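Local atomic coordinates of 8-amino-8-demethylriboflavin N,N-dimethyltransferase (Streptomyces davawensis, PDB entry 4D7K), a protein that uses S-adenosyl-L-methionine to methylate the 8-amino group of 8-amino-8-demethylriboflavin twice, giving the antibiotic roseoflavin. Residues F182-I185 with Q191-A194; S216-L221 with V230-G235. One frame throughout, in Å; residues are numbered along the deposited sequence.

Interaction 1. Residues F182-I185 with Q191-A194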
loop_
_atom_site.group_PDB
_atom_site.type_symbol
_atom_site.label_atom_id
_atom_site.label_comp_id
_atom_site.label_asym_id
_atom_site.label_seq_id
_atom_site.Cartn_x
_atom_site.Cartn_y
_atom_site.Cartn_z
ATOM N N PHE A 182 0.266 39.260 8.595
ATOM C CA PHE A 182 -0.225 37.920 8.866
ATOM C C PHE A 182 0.020 37.500 10.308
ATOM O O PHE A 182 1.040 37.842 10.903
ATOM C CB PHE A 182 0.431 36.922 7.911
ATOM C CG PHE A 182 0.187 37.226 6.463
ATOM C CD1 PHE A 182 1.037 38.068 5.765
ATOM C CD2 PHE A 182 -0.896 36.672 5.801
ATOM C CE1 PHE A 182 0.812 38.352 4.431
ATOM C CE2 PHE A 182 -1.128 36.950 4.465
ATOM C CZ PHE A 182 -0.272 37.793 3.779
ATOM N N ALA A 183 -0.927 36.749 10.860
ATOM C CA ALA A 183 -0.800 36.219 12.209
ATOM C C ALA A 183 -1.029 34.716 12.194
ATOM O O ALA A 183 -2.170 34.251 12.220
ATOM C CB ALA A 183 -1.778 36.904 13.152
ATOM N N ASP A 184 0.062 33.960 12.145
ATOM C CA ASP A 184 -0.020 32.507 12.095
ATOM C C ASP A 184 -0.155 31.926 13.497
ATOM O O ASP A 184 0.831 31.793 14.220
ATOM C CB ASP A 184 1.208 31.922 11.395
ATOM C CG ASP A 184 0.940 30.551 10.793
ATOM O OD1 ASP A 184 0.038 29.842 11.292
ATOM O OD2 ASP A 184 1.628 30.183 9.818
ATOM N N ILE A 185 -1.380 31.583 13.876
ATOM C CA ILE A 185 -1.643 31.012 15.190
ATOM C C ILE A 185 -1.414 29.507 15.168
ATOM O O ILE A 185 -2.177 28.762 14.550
ATOM C CB ILE A 185 -3.078 31.305 15.662
ATOM C CG1 ILE A 185 -3.403 32.788 15.486
ATOM C CG2 ILE A 185 -3.266 30.873 17.112
ATOM C CD1 ILE A 185 -2.426 33.711 16.178
ATOM N N GLN A 191 6.915 27.599 8.772
ATOM C CA GLN A 191 6.959 27.098 7.400
ATOM C C GLN A 191 5.922 27.762 6.498
ATOM O O GLN A 191 6.263 28.325 5.457
ATOM C CB GLN A 191 6.760 25.579 7.398
ATOM C CG GLN A 191 6.987 24.897 6.058
ATOM C CD GLN A 191 6.775 23.392 6.132
ATOM O OE1 GLN A 191 5.991 22.906 6.946
ATOM N NE2 GLN A 191 7.481 22.652 5.291
ATOM N N PHE A 192 4.658 27.696 6.902
ATOM C CA PHE A 192 3.581 28.308 6.130
ATOM C C PHE A 192 3.756 29.818 6.013
ATOM O O PHE A 192 3.679 30.380 4.920
ATOM C CB PHE A 192 2.221 27.998 6.757
ATOM C CG PHE A 192 1.076 28.703 6.088
ATOM C CD1 PHE A 192 0.615 28.278 4.854
ATOM C CD2 PHE A 192 0.465 29.789 6.688
ATOM C CE1 PHE A 192 -0.437 28.924 4.231
ATOM C CE2 PHE A 192 -0.587 30.439 6.070
ATOM C CZ PHE A 192 -1.038 30.006 4.841
ATOM N N LEU A 193 3.984 30.465 7.152
ATOM C CA LEU A 193 4.193 31.908 7.205
ATOM C C LEU A 193 5.318 32.351 6.275
ATOM O O LEU A 193 5.214 33.389 5.618
ATOM C CB LEU A 193 4.499 32.340 8.640
ATOM C CG LEU A 193 4.602 33.837 8.919
ATOM C CD1 LEU A 193 3.294 34.521 8.571
ATOM C CD2 LEU A 193 4.967 34.078 10.378
ATOM N N ALA A 194 6.384 31.555 6.218
ATOM C CA ALA A 194 7.517 31.838 5.336
ATOM C C ALA A 194 7.113 31.786 3.866
ATOM O O ALA A 194 7.536 32.624 3.068
ATOM C CB ALA A 194 8.654 30.865 5.600
HETATM O O HOH W 1 3.955 29.171 9.439
#
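D184 faces the first turn of helix 191-199, and its polar link to L193 runs through a water. The water donates to D184 OD2 at 2.6 Å and accepts from the backbone N of L193, its distance to that L193 N also being 2.6 Å. A direct bond is not made, since OD2 of D184 stops 3.6 Å from N of L193. Backbone N-H groups in the first turn of a helix have no helical carbonyl one turn earlier to bind, and here a water accepts from L193 and passes the link on to the carboxylate by donating to it.

The same oxygen also meets an aromatic edge. CD2 of F192 lies 3.4 Å from OD2 of D184, which sits in the plane of the ring, while the carboxylate and ring planes stand 84° apart. F192 gets there with CG anti to the backbone N (chi1 175°), swinging the ring out from the helix toward D184; it also packs on V249 and R251 of the neighbouring strand 247-251. A ring edge, weakly positive in its hydrogens, suits a carboxylate oxygen better than a ring face would.

The apolar part is small. CD1 of L193 rests 3.8 Å from CB of F182, at the root of that side chain; the F182 ring turns off to V196 and L197 further along the helix. The branched L193 reaches the strand with one methyl, and the larger F182 serves two places in this buried interface, its root here and its ring beyond.

The contact spans the glycine-rich turn after the first strand of the class I methyltransferase fold, and the D184 side chain lies about 7 Å from that of D209, predicted to bind S-adenosyl-L-methionine. Buried D184, with a helix start before it and a long, weak ion pair to R251, probably relies on water and helix dipole to offset its charge.

Interaction 2. Residues S216-L221 with V230-G235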
loop_
_atom_site.group_PDB
_atom_site.type_symbol
_atom_site.label_atom_id
_atom_site.label_comp_id
_atom_site.label_asym_id
_atom_site.label_seq_id
_atom_site.Cartn_x
_atom_site.Cartn_y
_atom_site.Cartn_z
ATOM N N SER A 216 13.561 26.284 17.221
ATOM C CA SER A 216 13.387 25.766 15.870
ATOM C C SER A 216 12.890 26.851 14.921
ATOM O O SER A 216 13.280 26.899 13.751
ATOM C CB SER A 216 12.410 24.589 15.881
ATOM O OG SER A 216 12.144 24.133 14.569
ATOM N N ALA A 217 12.031 27.724 15.436
ATOM C CA ALA A 217 11.435 28.783 14.635
ATOM C C ALA A 217 12.445 29.877 14.312
ATOM O O ALA A 217 12.473 30.387 13.194
ATOM C CB ALA A 217 10.228 29.372 15.351
ATOM N N HIS A 218 13.266 30.237 15.297
ATOM C CA HIS A 218 14.301 31.257 15.108
ATOM C C HIS A 218 15.329 30.841 14.061
ATOM O O HIS A 218 15.761 31.658 13.246
ATOM C CB HIS A 218 15.017 31.558 16.431
ATOM C CG HIS A 218 14.233 32.421 17.367
ATOM N ND1 HIS A 218 14.474 32.465 18.723
ATOM C CD2 HIS A 218 13.209 33.281 17.139
ATOM C CE1 HIS A 218 13.634 33.308 19.291
ATOM N NE2 HIS A 218 12.856 33.816 18.358
ATOM N N LYS A 219 15.720 29.572 14.090
ATOM C CA LYS A 219 16.726 29.067 13.165
ATOM C C LYS A 219 16.179 28.995 11.743
ATOM O O LYS A 219 16.829 29.460 10.806
ATOM C CB LYS A 219 17.234 27.691 13.615
ATOM C CG LYS A 219 18.413 27.178 12.800
ATOM C CD LYS A 219 18.914 25.827 13.295
ATOM C CE LYS A 219 19.620 25.949 14.637
ATOM N NZ LYS A 219 20.276 24.675 15.056
ATOM N N PHE A 220 14.986 28.427 11.580
ATOM C CA PHE A 220 14.380 28.315 10.251
ATOM C C PHE A 220 14.170 29.677 9.602
ATOM O O PHE A 220 14.466 29.860 8.419
ATOM C CB PHE A 220 13.042 27.575 10.309
ATOM C CG PHE A 220 12.273 27.631 9.018
ATOM C CD1 PHE A 220 12.623 26.812 7.954
ATOM C CD2 PHE A 220 11.209 28.516 8.861
ATOM C CE1 PHE A 220 11.924 26.868 6.758
ATOM C CE2 PHE A 220 10.512 28.579 7.670
ATOM C CZ PHE A 220 10.867 27.751 6.617
ATOM N N LEU A 221 13.656 30.627 10.377
ATOM C CA LEU A 221 13.439 31.978 9.872
ATOM C C LEU A 221 14.755 32.644 9.486
ATOM O O LEU A 221 14.798 33.452 8.558
ATOM C CB LEU A 221 12.701 32.829 10.905
ATOM C CG LEU A 221 11.248 32.444 11.189
ATOM C CD1 LEU A 221 10.668 33.346 12.262
ATOM C CD2 LEU A 221 10.409 32.502 9.925
ATOM N N VAL A 230 9.367 38.818 10.706
ATOM C CA VAL A 230 8.484 38.021 11.554
ATOM C C VAL A 230 8.760 38.216 13.042
ATOM O O VAL A 230 9.877 38.013 13.516
ATOM C CB VAL A 230 8.596 36.521 11.236
ATOM C CG1 VAL A 230 7.871 35.699 12.295
ATOM C CG2 VAL A 230 8.037 36.227 9.862
ATOM N N GLU A 231 7.724 38.620 13.770
ATOM C CA GLU A 231 7.772 38.674 15.223
ATOM C C GLU A 231 7.364 37.318 15.788
ATOM O O GLU A 231 6.295 36.802 15.464
ATOM C CB GLU A 231 6.855 39.777 15.749
ATOM C CG GLU A 231 6.699 39.797 17.258
ATOM C CD GLU A 231 5.633 40.772 17.715
ATOM O OE1 GLU A 231 5.111 41.526 16.866
ATOM O OE2 GLU A 231 5.313 40.780 18.921
ATOM N N VAL A 232 8.221 36.740 16.623
ATOM C CA VAL A 232 7.956 35.427 17.198
ATOM C C VAL A 232 7.476 35.542 18.643
ATOM O O VAL A 232 8.270 35.787 19.554
ATOM C CB VAL A 232 9.210 34.528 17.149
ATOM C CG1 VAL A 232 8.902 33.152 17.716
ATOM C CG2 VAL A 232 9.734 34.418 15.725
ATOM N N ARG A 233 6.175 35.364 18.844
ATOM C CA ARG A 233 5.586 35.438 20.177
ATOM C C ARG A 233 5.399 34.048 20.774
ATOM O O ARG A 233 4.707 33.205 20.204
ATOM C CB ARG A 233 4.246 36.178 20.134
ATOM C CG ARG A 233 4.363 37.628 19.698
ATOM C CD ARG A 233 3.115 38.411 20.047
ATOM N NE ARG A 233 3.290 39.844 19.827
ATOM C CZ ARG A 233 2.398 40.765 20.176
ATOM N NH1 ARG A 233 1.266 40.403 20.764
ATOM N NH2 ARG A 233 2.638 42.047 19.940
ATOM N N ILE A 234 6.015 33.823 21.930
ATOM C CA ILE A 234 5.983 32.520 22.583
ATOM C C ILE A 234 5.120 32.542 23.843
ATOM O O ILE A 234 5.269 33.418 24.695
ATOM C CB ILE A 234 7.407 32.048 22.949
ATOM C CG1 ILE A 234 8.271 31.928 21.691
ATOM C CG2 ILE A 234 7.363 30.723 23.688
ATOM C CD1 ILE A 234 7.673 31.042 20.621
ATOM N N GLY A 235 4.216 31.574 23.954
ATOM C CA GLY A 235 3.368 31.457 25.126
ATOM C C GLY A 235 2.005 30.863 24.828
ATOM O O GLY A 235 1.767 30.329 23.746
#
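The imidazole of H218 meets V232 obliquely, through CD2 and NE2. NE2 of H218 lies 3.9 Å from CB of V232, and CD2 of H218 is equally far, 3.9 Å, from CG2 of V232. The ring bends in from an exposed helix position, which probably lets it cover the valine while its polar nitrogens stay near the surface; H218 also touches a crystal neighbour, which may influence its pose.

Deeper in, L221 does the packing with a single methyl. Its outer chain is extended (chi2 178°), carrying CD1 to the strand, where CD1 of L221 is 3.7 Å from CG1 of V230. The same L221 CD1 reaches CG2 of V232, also at 3.7 Å, the two side chains meeting tip to tip, whereas L221 and V230 cross at about a right angle. Branched valines suit a strand, and a long leucine bridges the gap to a helix whose axis is 10.1 Å away.

G235 ends the segment with a phi of 149°, where a CB would press on the preceding carbonyl oxygen; it belongs to a predicted S-adenosyl-L-methionine site.

Helix 214-223 runs antiparallel to strand 230-234, as expected in a beta-alpha-beta crossover. This strand borders the Rossmann-like sheet beside strand 204-209, where L207 touches A217 and V230, while V230 also packs on L193 and L197 of helix 191-199.

Overall arrangement
Interactions 1 and 2 belong to consecutive beta-alpha-beta units of one Rossmann-like sheet, sharing strand 204-209: 182-185 lies within the sheet, 230-235 at its border. Their centres are about 10 Å apart and they meet directly, A194 CB packing 3.6 Å from F220 CE2 and L193 CD2 3.8 Å from V230 CG2, so the two helices and the border strand pack together. Interaction 1 is buried and centred on a carboxylate and a water at a helix start, with a small apolar touch beside it, near the predicted cofactor site. Interaction 2 is almost wholly hydrocarbon inside, with an exposed histidine at its outer side, while G235 at its end joins that same predicted site.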